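Local coordinates for attachment invasion locus protein (Yersinia pestis, PDB 3QRC) that probably promotes the invasion of pathogenic bacteria into eukaryotic cells, by an unknown mechanism, as an outer-membrane beta-barrel protein, at residues A[48-53]-A[68-73]; A[92-97]-A[112-117]; A[5-10]-A[32-37]. All blocks are in the same frame, centred on the assembly; numbering follows the deposited sequence.

Interaction 1 of 3, residues A[48-53]-A[68-73]. With GU4 (2,3,4,6-tetra-O-sulfonato-alpha-D-glucopyranose), chain C; C8E ((hydroxyethyloxy)tri(ethyloxy)octane), chain F.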
loop_
_atom_site.group_PDB
_atom_site.type_symbol
_atom_site.label_atom_id
_atom_site.label_comp_id
_atom_site.label_asym_id
_atom_site.label_seq_id
_atom_site.Cartn_x
_atom_site.Cartn_y
_atom_site.Cartn_z
ATOM N N PHE A 48 5.401 -3.102 -0.937
ATOM C CA PHE A 48 4.374 -4.000 -0.398
ATOM C C PHE A 48 3.504 -3.195 0.543
ATOM O O PHE A 48 4.016 -2.458 1.396
ATOM C CB PHE A 48 5.015 -5.162 0.368
ATOM C CG PHE A 48 4.023 -5.969 1.171
ATOM C CD1 PHE A 48 3.329 -7.014 0.589
ATOM C CD2 PHE A 48 3.758 -5.653 2.488
ATOM C CE1 PHE A 48 2.400 -7.747 1.319
ATOM C CE2 PHE A 48 2.837 -6.387 3.220
ATOM C CZ PHE A 48 2.160 -7.434 2.628
ATOM N N ALA A 49 2.190 -3.330 0.412
ATOM C CA ALA A 49 1.313 -2.635 1.350
ATOM C C ALA A 49 0.240 -3.586 1.825
ATOM O O ALA A 49 -0.128 -4.507 1.097
ATOM C CB ALA A 49 0.673 -1.417 0.703
ATOM N N GLN A 50 -0.236 -3.365 3.047
ATOM C CA GLN A 50 -1.334 -4.158 3.593
ATOM C C GLN A 50 -2.156 -3.326 4.554
ATOM O O GLN A 50 -1.605 -2.611 5.398
ATOM C CB GLN A 50 -0.795 -5.383 4.325
ATOM C CG GLN A 50 -1.863 -6.205 5.019
ATOM C CD GLN A 50 -1.266 -7.411 5.726
ATOM O OE1 GLN A 50 -0.904 -8.394 5.088
ATOM N NE2 GLN A 50 -1.151 -7.330 7.049
ATOM N N THR A 51 -3.475 -3.417 4.429
ATOM C CA THR A 51 -4.358 -2.743 5.373
ATOM C C THR A 51 -5.422 -3.741 5.790
ATOM O O THR A 51 -5.762 -4.651 5.027
ATOM C CB THR A 51 -5.015 -1.490 4.751
ATOM O OG1 THR A 51 -5.785 -1.869 3.598
ATOM C CG2 THR A 51 -3.937 -0.449 4.347
ATOM N N ARG A 52 -5.932 -3.577 7.004
ATOM C CA ARG A 52 -6.898 -4.508 7.560
ATOM C C ARG A 52 -7.910 -3.789 8.403
ATOM O O ARG A 52 -7.617 -2.758 9.005
ATOM C CB ARG A 52 -6.202 -5.503 8.479
ATOM C CG ARG A 52 -5.288 -6.493 7.792
ATOM C CD ARG A 52 -4.759 -7.496 8.812
ATOM N NE ARG A 52 -4.110 -8.631 8.163
ATOM C CZ ARG A 52 -3.580 -9.665 8.809
ATOM N NH1 ARG A 52 -3.617 -9.711 10.138
ATOM N NH2 ARG A 52 -3.008 -10.652 8.124
ATOM N N ARG A 53 -9.094 -4.377 8.497
ATOM C CA ARG A 53 -10.086 -3.907 9.444
ATOM C C ARG A 53 -10.872 -5.125 9.937
ATOM O O ARG A 53 -11.470 -5.843 9.141
ATOM C CB ARG A 53 -11.004 -2.884 8.777
ATOM C CG ARG A 53 -12.150 -2.429 9.645
ATOM C CD ARG A 53 -11.627 -1.902 10.954
ATOM N NE ARG A 53 -10.881 -0.660 10.777
ATOM C CZ ARG A 53 -10.323 0.026 11.770
ATOM N NH1 ARG A 53 -10.416 -0.421 13.015
ATOM N NH2 ARG A 53 -9.677 1.163 11.521
ATOM N N ASP A 68 -13.082 -10.095 8.985
ATOM C CA ASP A 68 -12.090 -9.074 8.758
ATOM C C ASP A 68 -11.925 -8.871 7.280
ATOM O O ASP A 68 -12.182 -9.766 6.472
ATOM C CB ASP A 68 -10.753 -9.414 9.426
ATOM C CG ASP A 68 -10.108 -10.640 8.848
ATOM O OD1 ASP A 68 -9.146 -10.479 8.068
ATOM O OD2 ASP A 68 -10.558 -11.757 9.173
ATOM N N PHE A 69 -11.498 -7.668 6.953
ATOM C CA PHE A 69 -11.280 -7.261 5.596
ATOM C C PHE A 69 -9.788 -7.035 5.527
ATOM O O PHE A 69 -9.205 -6.484 6.462
ATOM C CB PHE A 69 -12.069 -5.978 5.371
ATOM C CG PHE A 69 -13.543 -6.153 5.606
ATOM C CD1 PHE A 69 -14.379 -6.553 4.574
ATOM C CD2 PHE A 69 -14.087 -5.962 6.872
ATOM C CE1 PHE A 69 -15.735 -6.744 4.789
ATOM C CE2 PHE A 69 -15.454 -6.145 7.097
ATOM C CZ PHE A 69 -16.277 -6.533 6.055
ATOM N N LYS A 70 -9.167 -7.531 4.463
ATOM C CA LYS A 70 -7.737 -7.345 4.257
ATOM C C LYS A 70 -7.454 -7.011 2.805
ATOM O O LYS A 70 -8.017 -7.632 1.901
ATOM C CB LYS A 70 -6.983 -8.630 4.602
ATOM C CG LYS A 70 -5.470 -8.519 4.347
ATOM C CD LYS A 70 -4.706 -9.774 4.790
ATOM C CE LYS A 70 -4.906 -10.931 3.811
ATOM N NZ LYS A 70 -3.985 -12.069 4.099
ATOM N N TYR A 71 -6.570 -6.046 2.583
ATOM C CA TYR A 71 -6.096 -5.742 1.238
ATOM C C TYR A 71 -4.582 -5.775 1.296
ATOM O O TYR A 71 -3.990 -5.238 2.223
ATOM C CB TYR A 71 -6.539 -4.333 0.859
ATOM C CG TYR A 71 -5.908 -3.796 -0.397
ATOM C CD1 TYR A 71 -6.386 -4.160 -1.659
ATOM C CD2 TYR A 71 -4.837 -2.905 -0.329
ATOM C CE1 TYR A 71 -5.798 -3.648 -2.818
ATOM C CE2 TYR A 71 -4.249 -2.402 -1.476
ATOM C CZ TYR A 71 -4.737 -2.762 -2.712
ATOM O OH TYR A 71 -4.139 -2.230 -3.840
ATOM N N TYR A 72 -3.939 -6.398 0.324
ATOM C CA TYR A 72 -2.491 -6.174 0.217
ATOM C C TYR A 72 -2.098 -6.069 -1.235
ATOM O O TYR A 72 -2.825 -6.525 -2.111
ATOM C CB TYR A 72 -1.688 -7.256 0.938
ATOM C CG TYR A 72 -1.874 -8.646 0.383
ATOM C CD1 TYR A 72 -2.871 -9.480 0.884
ATOM C CD2 TYR A 72 -1.063 -9.126 -0.645
ATOM C CE1 TYR A 72 -3.050 -10.758 0.373
ATOM C CE2 TYR A 72 -1.235 -10.400 -1.157
ATOM C CZ TYR A 72 -2.230 -11.210 -0.645
ATOM O OH TYR A 72 -2.413 -12.485 -1.149
ATOM N N SER A 73 -0.945 -5.458 -1.496
ATOM C CA SER A 73 -0.507 -5.264 -2.859
ATOM C C SER A 73 1.001 -5.415 -2.926
ATOM O O SER A 73 1.716 -5.167 -1.940
ATOM C CB SER A 73 -0.886 -3.866 -3.349
ATOM O OG SER A 73 -0.197 -2.886 -2.596
HETATM C C1 GU4 C . -4.577 -17.702 2.254
HETATM O O5 GU4 C . -4.043 -18.577 1.878
HETATM C C5 GU4 C . -5.008 -19.553 1.059
HETATM C C6 GU4 C . -4.322 -20.914 0.741
HETATM O O6 GU4 C . -3.510 -20.843 -0.389
HETATM S S6 GU4 C . -2.262 -21.877 -0.756
HETATM O O22 GU4 C . -1.753 -22.185 0.501
HETATM O O23 GU4 C . -1.143 -21.205 -1.676
HETATM O O21 GU4 C . -2.937 -23.265 -1.194
HETATM C C4 GU4 C . -5.745 -18.891 -0.213
HETATM O O4 GU4 C . -6.717 -19.822 -0.548
HETATM S S4 GU4 C . -6.800 -20.556 -1.977
HETATM O O25 GU4 C . -5.697 -21.661 -1.983
HETATM O O26 GU4 C . -6.499 -19.465 -3.037
HETATM O O24 GU4 C . -8.163 -21.256 -2.222
HETATM C C3 GU4 C . -6.124 -17.891 -0.028
HETATM O O3 GU4 C . -6.550 -17.172 -1.092
HETATM S S3 GU4 C . -7.956 -16.400 -1.103
HETATM O O28 GU4 C . -7.751 -15.099 -0.316
HETATM O O29 GU4 C . -8.224 -15.931 -2.497
HETATM O O27 GU4 C . -9.099 -17.184 -0.437
HETATM C C2 GU4 C . -5.097 -16.913 0.911
HETATM O O2 GU4 C . -5.700 -15.743 1.321
HETATM S S2 GU4 C . -4.870 -14.348 1.291
HETATM O O11 GU4 C . -3.736 -14.422 2.319
HETATM O O12 GU4 C . -5.799 -13.217 1.765
HETATM O O10 GU4 C . -4.409 -14.146 -0.131
HETATM C C1 C8E F . -9.816 -4.191 2.890
HETATM C C2 C8E F . -10.323 -4.420 1.474
HETATM C C3 C8E F . -11.509 -5.375 1.448
HETATM C C4 C8E F . -11.879 -5.707 0.010
HETATM C C5 C8E F . -12.750 -6.955 -0.142
HETATM C C6 C8E F . -13.008 -7.187 -1.629
HETATM C C7 C8E F . -13.664 -8.515 -1.985
HETATM C C8 C8E F . -13.441 -8.748 -3.475
HETATM O O9 C8E F . -14.634 -8.823 -4.228
HETATM C C10 C8E F . -15.785 -8.985 -3.440
HETATM C C11 C8E F . -16.981 -8.341 -4.131
HETATM O O12 C8E F . -18.147 -8.562 -3.364
HETATM C C13 C8E F . -17.859 -8.796 -1.998
HETATM C C14 C8E F . -18.562 -7.761 -1.127
HETATM O O15 C8E F . -17.839 -7.604 0.080
HETATM C C16 C8E F . -17.943 -6.302 0.627
HETATM C C17 C8E F . -16.569 -5.626 0.670
HETATM O O18 C8E F . -16.704 -4.244 0.399
HETATM C C19 C8E F . -17.237 -3.505 1.477
HETATM C C20 C8E F . -17.475 -2.059 1.057
HETATM O O21 C8E F . -18.677 -1.583 1.633
HETATM O O HOH W 1 -1.138 -10.928 4.252
#
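Ala49, Thr51 and Arg53 each exchange a pair of backbone hydrogen bonds with Ser73, Tyr71 and Phe69, and these antiparallel bonds make the tight part of the contact. The short segments run at 174° with their axes 4.6 Å apart. On the face turned into the barrel the packing is close: Ala49 CB meets Ser73 OG at 3.7 Å, and the Thr51 side chain lies alongside that of Tyr71, pointing the same way. Their polar ends look across the interior, Thr51 OG1 to Ser14 and both Tyr71 OH and Ser73 OG to Glu137. The last carbon of a detergent octyl chain, C8E C1, reaches Phe69 CB on this same face.

The outward face, with Gln50, Arg52, Lys70 and Tyr72, is more polar and water-bridged, and is open to solvent at Arg52. Lys70 and Arg52 run side by side, the CD of Lys70 coming to the edge of the guanidinium at 3.6 Å from Arg52 NE. Lys70 turns at its third torsion (chi3 75°), which brings NZ to 3.0 Å from O11 of the sulfated glucose GU4; O12 is a weaker second partner. Tyr72 OH bonds O10 of the same sulfate at 2.8 Å. A water, 2.7 Å from Gln50 OE1 and 3.1 Å from Lys70 NZ, bridges the two strands here. Lys70 NZ also salt-bridges the sulfated fructofuranose YYJ, consistent with a surface suited to polyanions at this residue.

Strand 21-37 flanks segment 48-53, with Phe30 against Phe48, while strand 86-103 flanks segment 68-73, where the Tyr72 and His96 rings meet.

Interaction 2 of 3, residues A[92-97]-A[112-117]. With GU4 (2,3,4,6-tetra-O-sulfonato-alpha-D-glucopyranose), chain C; C8E ((hydroxyethyloxy)tri(ethyloxy)octane), chain F.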
loop_
_atom_site.group_PDB
_atom_site.type_symbol
_atom_site.label_atom_id
_atom_site.label_comp_id
_atom_site.label_asym_id
_atom_site.label_seq_id
_atom_site.Cartn_x
_atom_site.Cartn_y
_atom_site.Cartn_z
ATOM N N LEU A 92 3.105 -0.185 -10.696
ATOM C CA LEU A 92 2.115 -1.073 -11.270
ATOM C C LEU A 92 2.342 -2.423 -10.641
ATOM O O LEU A 92 3.490 -2.822 -10.390
ATOM C CB LEU A 92 2.278 -1.168 -12.788
ATOM C CG LEU A 92 1.347 -2.147 -13.522
ATOM C CD1 LEU A 92 -0.086 -1.676 -13.446
ATOM C CD2 LEU A 92 1.767 -2.333 -14.993
ATOM N N GLY A 93 1.248 -3.132 -10.366
ATOM C CA GLY A 93 1.375 -4.443 -9.768
ATOM C C GLY A 93 0.030 -5.101 -9.557
ATOM O O GLY A 93 -0.882 -4.939 -10.366
ATOM N N ALA A 94 -0.082 -5.828 -8.453
ATOM C CA ALA A 94 -1.296 -6.588 -8.168
ATOM C C ALA A 94 -1.781 -6.259 -6.776
ATOM O O ALA A 94 -0.971 -6.119 -5.847
ATOM C CB ALA A 94 -1.024 -8.077 -8.273
ATOM N N GLY A 95 -3.103 -6.146 -6.648
ATOM C CA GLY A 95 -3.745 -5.980 -5.359
ATOM C C GLY A 95 -4.649 -7.178 -5.141
ATOM O O GLY A 95 -5.201 -7.723 -6.096
ATOM N N HIS A 96 -4.784 -7.585 -3.889
ATOM C CA HIS A 96 -5.649 -8.689 -3.501
ATOM C C HIS A 96 -6.523 -8.228 -2.343
ATOM O O HIS A 96 -6.014 -7.753 -1.320
ATOM C CB HIS A 96 -4.820 -9.890 -3.059
ATOM C CG HIS A 96 -5.639 -11.071 -2.638
ATOM N ND1 HIS A 96 -6.177 -11.961 -3.546
ATOM C CD2 HIS A 96 -6.023 -11.502 -1.417
ATOM C CE1 HIS A 96 -6.835 -12.901 -2.897
ATOM N NE2 HIS A 96 -6.765 -12.644 -1.600
ATOM N N GLY A 97 -7.837 -8.360 -2.511
ATOM C CA GLY A 97 -8.778 -8.003 -1.457
ATOM C C GLY A 97 -9.534 -9.241 -0.985
ATOM O O GLY A 97 -9.831 -10.152 -1.776
ATOM N N SER A 112 -12.983 -13.004 -2.245
ATOM C CA SER A 112 -11.671 -12.419 -2.541
ATOM C C SER A 112 -11.526 -12.148 -4.018
ATOM O O SER A 112 -12.252 -12.715 -4.833
ATOM C CB SER A 112 -10.556 -13.380 -2.114
ATOM O OG SER A 112 -10.561 -14.537 -2.926
ATOM N N LYS A 113 -10.564 -11.298 -4.372
ATOM C CA LYS A 113 -10.340 -10.973 -5.762
ATOM C C LYS A 113 -8.932 -10.434 -5.882
ATOM O O LYS A 113 -8.467 -9.704 -5.005
ATOM C CB LYS A 113 -11.346 -9.910 -6.226
ATOM C CG LYS A 113 -11.094 -9.360 -7.630
ATOM C CD LYS A 113 -11.441 -10.396 -8.713
ATOM C CE LYS A 113 -11.190 -9.817 -10.106
ATOM N NZ LYS A 113 -11.599 -10.792 -11.164
ATOM N N THR A 114 -8.259 -10.805 -6.958
ATOM C CA THR A 114 -6.975 -10.215 -7.303
ATOM C C THR A 114 -7.124 -9.422 -8.588
ATOM O O THR A 114 -7.704 -9.912 -9.550
ATOM C CB THR A 114 -5.926 -11.301 -7.537
ATOM O OG1 THR A 114 -5.759 -12.075 -6.342
ATOM C CG2 THR A 114 -4.593 -10.675 -7.938
ATOM N N SER A 115 -6.595 -8.199 -8.624
ATOM C CA SER A 115 -6.684 -7.402 -9.839
ATOM C C SER A 115 -5.440 -6.545 -9.932
ATOM O O SER A 115 -4.571 -6.656 -9.078
ATOM C CB SER A 115 -7.962 -6.559 -9.826
ATOM O OG SER A 115 -8.152 -5.897 -11.066
ATOM N N LEU A 116 -5.334 -5.714 -10.966
ATOM C CA LEU A 116 -4.223 -4.765 -11.057
ATOM C C LEU A 116 -4.276 -3.709 -9.951
ATOM O O LEU A 116 -5.355 -3.317 -9.497
ATOM C CB LEU A 116 -4.229 -4.053 -12.410
ATOM C CG LEU A 116 -3.886 -4.933 -13.614
ATOM C CD1 LEU A 116 -4.008 -4.132 -14.892
ATOM C CD2 LEU A 116 -2.480 -5.509 -13.464
ATOM N N ALA A 117 -3.104 -3.256 -9.529
ATOM C CA ALA A 117 -3.000 -2.113 -8.629
ATOM C C ALA A 117 -2.102 -1.081 -9.294
ATOM O O ALA A 117 -1.116 -1.435 -9.963
ATOM C CB ALA A 117 -2.425 -2.543 -7.276
HETATM C C1 GU4 C . -4.577 -17.702 2.254
HETATM O O5 GU4 C . -4.043 -18.577 1.878
HETATM C C5 GU4 C . -5.008 -19.553 1.059
HETATM C C6 GU4 C . -4.322 -20.914 0.741
HETATM O O6 GU4 C . -3.510 -20.843 -0.389
HETATM S S6 GU4 C . -2.262 -21.877 -0.756
HETATM O O22 GU4 C . -1.753 -22.185 0.501
HETATM O O23 GU4 C . -1.143 -21.205 -1.676
HETATM O O21 GU4 C . -2.937 -23.265 -1.194
HETATM C C4 GU4 C . -5.745 -18.891 -0.213
HETATM O O4 GU4 C . -6.717 -19.822 -0.548
HETATM S S4 GU4 C . -6.800 -20.556 -1.977
HETATM O O25 GU4 C . -5.697 -21.661 -1.983
HETATM O O26 GU4 C . -6.499 -19.465 -3.037
HETATM O O24 GU4 C . -8.163 -21.256 -2.222
HETATM C C3 GU4 C . -6.124 -17.891 -0.028
HETATM O O3 GU4 C . -6.550 -17.172 -1.092
HETATM S S3 GU4 C . -7.956 -16.400 -1.103
HETATM O O28 GU4 C . -7.751 -15.099 -0.316
HETATM O O29 GU4 C . -8.224 -15.931 -2.497
HETATM O O27 GU4 C . -9.099 -17.184 -0.437
HETATM C C2 GU4 C . -5.097 -16.913 0.911
HETATM O O2 GU4 C . -5.700 -15.743 1.321
HETATM S S2 GU4 C . -4.870 -14.348 1.291
HETATM O O11 GU4 C . -3.736 -14.422 2.319
HETATM O O12 GU4 C . -5.799 -13.217 1.765
HETATM O O10 GU4 C . -4.409 -14.146 -0.131
HETATM C C1 C8E F . -9.816 -4.191 2.890
HETATM C C2 C8E F . -10.323 -4.420 1.474
HETATM C C3 C8E F . -11.509 -5.375 1.448
HETATM C C4 C8E F . -11.879 -5.707 0.010
HETATM C C5 C8E F . -12.750 -6.955 -0.142
HETATM C C6 C8E F . -13.008 -7.187 -1.629
HETATM C C7 C8E F . -13.664 -8.515 -1.985
HETATM C C8 C8E F . -13.441 -8.748 -3.475
HETATM O O9 C8E F . -14.634 -8.823 -4.228
HETATM C C10 C8E F . -15.785 -8.985 -3.440
HETATM C C11 C8E F . -16.981 -8.341 -4.131
HETATM O O12 C8E F . -18.147 -8.562 -3.364
HETATM C C13 C8E F . -17.859 -8.796 -1.998
HETATM C C14 C8E F . -18.562 -7.761 -1.127
HETATM O O15 C8E F . -17.839 -7.604 0.080
HETATM C C16 C8E F . -17.943 -6.302 0.627
HETATM C C17 C8E F . -16.569 -5.626 0.670
HETATM O O18 C8E F . -16.704 -4.244 0.399
HETATM C C19 C8E F . -17.237 -3.505 1.477
HETATM C C20 C8E F . -17.475 -2.059 1.057
HETATM O O21 C8E F . -18.677 -1.583 1.633
#
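His96 and Thr114 face each other across a beta hairpin of the eight-stranded barrel, formed by strands 86-103 and 108-124. Backbone hydrogen bonds set the register: Gly93, Gly95 and Gly97 pair with Ala117, Ser115 and Lys113, each pair sharing two N-H...O bonds. The geometry is not uniform. The N of Ala117 stands above the carbonyl plane of Gly93, whereas Gly95 and Lys113 carbonyls receive their donors almost end-on. The segments are splayed to 145°, and the side chains of Ala94 and Leu116 diverge, consistent with a marked local twist.

Side-chain carbons meet mainly polar atoms of the opposite backbone, since three residues of segment 92-97 are glycines. Ala117 CB turns into the barrel and rests 3.7 Å from Gly95 N, with Tyr71 and Glu137 around it. Leu116 CD2 lies 3.5 Å from Gly93 O on the outside. The inward face at Gly97 is where the detergent chain passes, and Lys113 CB touches C8E C8 at 3.6 Å.

Side-chain polar bonds lie mostly on the outward face, although Ser115 OG, on the inward one, is bonded to Lys140 O of the next strand. The His96 ring is held at two of its edges by atoms in its plane, so its rotation is well defined. With CG anti to the backbone N (chi1 180°), the ring crosses toward Thr114, and ND1 meets Thr114 OG1 at 2.8 Å in a nearly straight bond. The opposite nitrogen serves the ligand, and the sulfates nearby would probably stabilise positive charge on the imidazole. Ser112 OG bonds O29 of GU4 at 2.8 Å, while His96 NE2 donates to O28 of that same sulfate at 2.9 Å.

Interaction 3 of 3, residues A[5-10]-A[32-37]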
loop_
_atom_site.group_PDB
_atom_site.type_symbol
_atom_site.label_atom_id
_atom_site.label_comp_id
_atom_site.label_asym_id
_atom_site.label_seq_id
_atom_site.Cartn_x
_atom_site.Cartn_y
_atom_site.Cartn_z
ATOM N N SER A 5 20.649 2.590 -2.071
ATOM C CA SER A 5 19.396 1.956 -1.678
ATOM C C SER A 5 18.682 2.842 -0.670
ATOM O O SER A 5 19.322 3.528 0.128
ATOM C CB SER A 5 19.665 0.594 -1.035
ATOM O OG SER A 5 20.428 -0.248 -1.876
ATOM N N SER A 6 17.355 2.810 -0.703
ATOM C CA SER A 6 16.527 3.476 0.291
ATOM C C SER A 6 15.501 2.482 0.795
ATOM O O SER A 6 14.861 1.804 0.009
ATOM C CB SER A 6 15.785 4.664 -0.322
ATOM O OG SER A 6 16.691 5.662 -0.742
ATOM N N ILE A 7 15.351 2.406 2.108
ATOM C CA ILE A 7 14.351 1.527 2.703
ATOM C C ILE A 7 13.453 2.357 3.606
ATOM O O ILE A 7 13.941 3.156 4.425
ATOM C CB ILE A 7 15.020 0.380 3.510
ATOM C CG1 ILE A 7 13.969 -0.625 3.999
ATOM C CG2 ILE A 7 15.850 0.935 4.660
ATOM C CD1 ILE A 7 13.239 -1.309 2.869
ATOM N N SER A 8 12.142 2.171 3.469
ATOM C CA SER A 8 11.214 2.964 4.261
ATOM C C SER A 8 10.046 2.130 4.742
ATOM O O SER A 8 9.603 1.211 4.047
ATOM C CB SER A 8 10.697 4.170 3.466
ATOM O OG SER A 8 9.991 3.767 2.309
ATOM N N ILE A 9 9.567 2.453 5.938
ATOM C CA ILE A 9 8.346 1.823 6.450
ATOM C C ILE A 9 7.376 2.923 6.848
ATOM O O ILE A 9 7.781 4.018 7.265
ATOM C CB ILE A 9 8.632 0.875 7.622
ATOM C CG1 ILE A 9 7.413 -0.013 7.894
ATOM C CG2 ILE A 9 9.040 1.659 8.865
ATOM C CD1 ILE A 9 7.739 -1.260 8.693
ATOM N N GLY A 10 6.090 2.648 6.689
ATOM C CA GLY A 10 5.117 3.713 6.742
ATOM C C GLY A 10 3.737 3.234 7.097
ATOM O O GLY A 10 3.463 2.043 7.055
ATOM N N LEU A 32 5.876 -0.996 3.077
ATOM C CA LEU A 32 7.331 -1.085 3.040
ATOM C C LEU A 32 7.770 -0.801 1.614
ATOM O O LEU A 32 7.249 -1.402 0.661
ATOM C CB LEU A 32 7.782 -2.490 3.430
ATOM C CG LEU A 32 9.261 -2.845 3.277
ATOM C CD1 LEU A 32 10.060 -2.197 4.389
ATOM C CD2 LEU A 32 9.445 -4.358 3.322
ATOM N N LYS A 33 8.718 0.116 1.454
ATOM C CA LYS A 33 9.245 0.382 0.123
ATOM C C LYS A 33 10.752 0.248 0.092
ATOM O O LYS A 33 11.443 0.686 1.012
ATOM C CB LYS A 33 8.839 1.771 -0.396
ATOM C CG LYS A 33 7.338 1.909 -0.707
ATOM C CD LYS A 33 7.109 2.856 -1.901
ATOM C CE LYS A 33 5.623 3.101 -2.143
ATOM N NZ LYS A 33 5.020 3.893 -1.022
ATOM N N TYR A 34 11.241 -0.365 -0.981
ATOM C CA TYR A 34 12.679 -0.504 -1.204
ATOM C C TYR A 34 13.009 0.098 -2.573
ATOM O O TYR A 34 12.345 -0.203 -3.557
ATOM C CB TYR A 34 13.110 -1.968 -1.171
ATOM C CG TYR A 34 14.536 -2.105 -1.645
ATOM C CD1 TYR A 34 15.585 -1.752 -0.823
ATOM C CD2 TYR A 34 14.826 -2.517 -2.943
ATOM C CE1 TYR A 34 16.899 -1.840 -1.263
ATOM C CE2 TYR A 34 16.139 -2.609 -3.392
ATOM C CZ TYR A 34 17.167 -2.266 -2.550
ATOM O OH TYR A 34 18.476 -2.349 -2.985
ATOM N N ARG A 35 14.032 0.946 -2.620
ATOM C CA ARG A 35 14.405 1.642 -3.844
ATOM C C ARG A 35 15.880 1.451 -4.095
ATOM O O ARG A 35 16.690 1.489 -3.161
ATOM C CB ARG A 35 14.102 3.129 -3.701
ATOM C CG ARG A 35 14.759 4.039 -4.749
ATOM C CD ARG A 35 14.325 5.489 -4.552
ATOM N NE ARG A 35 14.906 6.386 -5.554
ATOM C CZ ARG A 35 14.971 7.706 -5.429
ATOM N NH1 ARG A 35 14.487 8.302 -4.342
ATOM N NH2 ARG A 35 15.511 8.434 -6.399
ATOM N N TYR A 36 16.229 1.230 -5.356
ATOM C CA TYR A 36 17.627 1.161 -5.756
ATOM C C TYR A 36 17.869 2.076 -6.946
ATOM O O TYR A 36 17.201 1.971 -7.970
ATOM C CB TYR A 36 18.043 -0.268 -6.097
ATOM C CG TYR A 36 19.522 -0.385 -6.404
ATOM C CD1 TYR A 36 20.459 -0.430 -5.380
ATOM C CD2 TYR A 36 19.983 -0.427 -7.714
ATOM C CE1 TYR A 36 21.812 -0.520 -5.651
ATOM C CE2 TYR A 36 21.342 -0.524 -7.995
ATOM C CZ TYR A 36 22.249 -0.568 -6.956
ATOM O OH TYR A 36 23.600 -0.663 -7.213
ATOM N N GLU A 37 18.828 2.981 -6.795
ATOM C CA GLU A 37 19.177 3.921 -7.849
ATOM C C GLU A 37 20.365 3.403 -8.654
ATOM O O GLU A 37 21.439 3.134 -8.100
ATOM C CB GLU A 37 19.489 5.299 -7.253
ATOM C CG GLU A 37 18.323 5.888 -6.452
ATOM C CD GLU A 37 18.671 7.220 -5.816
ATOM O OE1 GLU A 37 19.094 8.133 -6.547
ATOM O OE2 GLU A 37 18.526 7.357 -4.580
HETATM O O HOH W 2 17.848 4.955 -3.190
HETATM O O HOH W 3 12.188 3.637 0.280
#
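Ser6 with Arg35 and Ser8 with Lys33 form the two hydrogen-bonded pairs of this antiparallel contact, each sharing two N-H...O bonds. The short segments run at 170° with axes 4.6 Å apart, and Ser5-Tyr36, Ile7-Tyr34 and Ile9-Leu32 are the non-hydrogen-bonded pairs. Several CA-H...O contacts lie between these bonds, such as Ser5 CA to Arg35 O at 3.1 Å.

The outward face is apolar and aromatic. Ile7 holds CG1 anti to its backbone nitrogen (chi1 -174°), which swings CD1 over toward the partner strand: it touches Leu32 CD1 at 3.6 Å and comes to the edge of the Tyr34 ring. Tyr34 stretches along the strand pair so that its hydroxyl meets Ser5 OG at 3.1 Å, a hydrogen bond between two side chains, with Ser5 CB packed against Tyr34 CE1. The same Ser5 OG lies in the plane of the Tyr36 ring, at its edge, 3.5 Å from CD1.

The inward face is polar and charged. Ser8 OG packs on Lys33 CB, and a water joins it to the Lys33 carbonyl. A second water receives the Ser6 hydroxyl at 2.8 Å and donates to Glu37 OE2 at 2.9 Å, linking the strands through solvent. Glu37 OE2 also lies 3.6 Å above the plane of the Arg35 guanidinium, over its centre, so that attraction is one of charge without a directed N-H. Lys33 reaches inward to Asn31, Asp133 and Ser135, Arg35 to Ser87 and Gln123, and Glu37 to Arg81 and Arg156. An aromatic, aliphatic exterior round an interior network of ion pairs is characteristic of small outer-membrane beta barrels.

From the N terminus, interaction 3 comes first: strand 4-18 turns back along strand 21-37, closing the first hairpin with 21 residues between its segments. Interaction 1 then closes the hairpin of strands 42-57 and 65-81, and interaction 2 that of strands 86-103 and 108-124. The three lie in series, with no nesting or crossing. Backbone bonds between neighbouring hairpins join them into one sheet: Phe48 O to Leu32 N ties interactions 3 and 1, and Tyr72 O to His96 N ties 1 and 2. Interactions 1 and 2 share the sulfated sugar and the detergent, whereas interactions 2 and 3 stay about 10 Å apart at their nearest atoms.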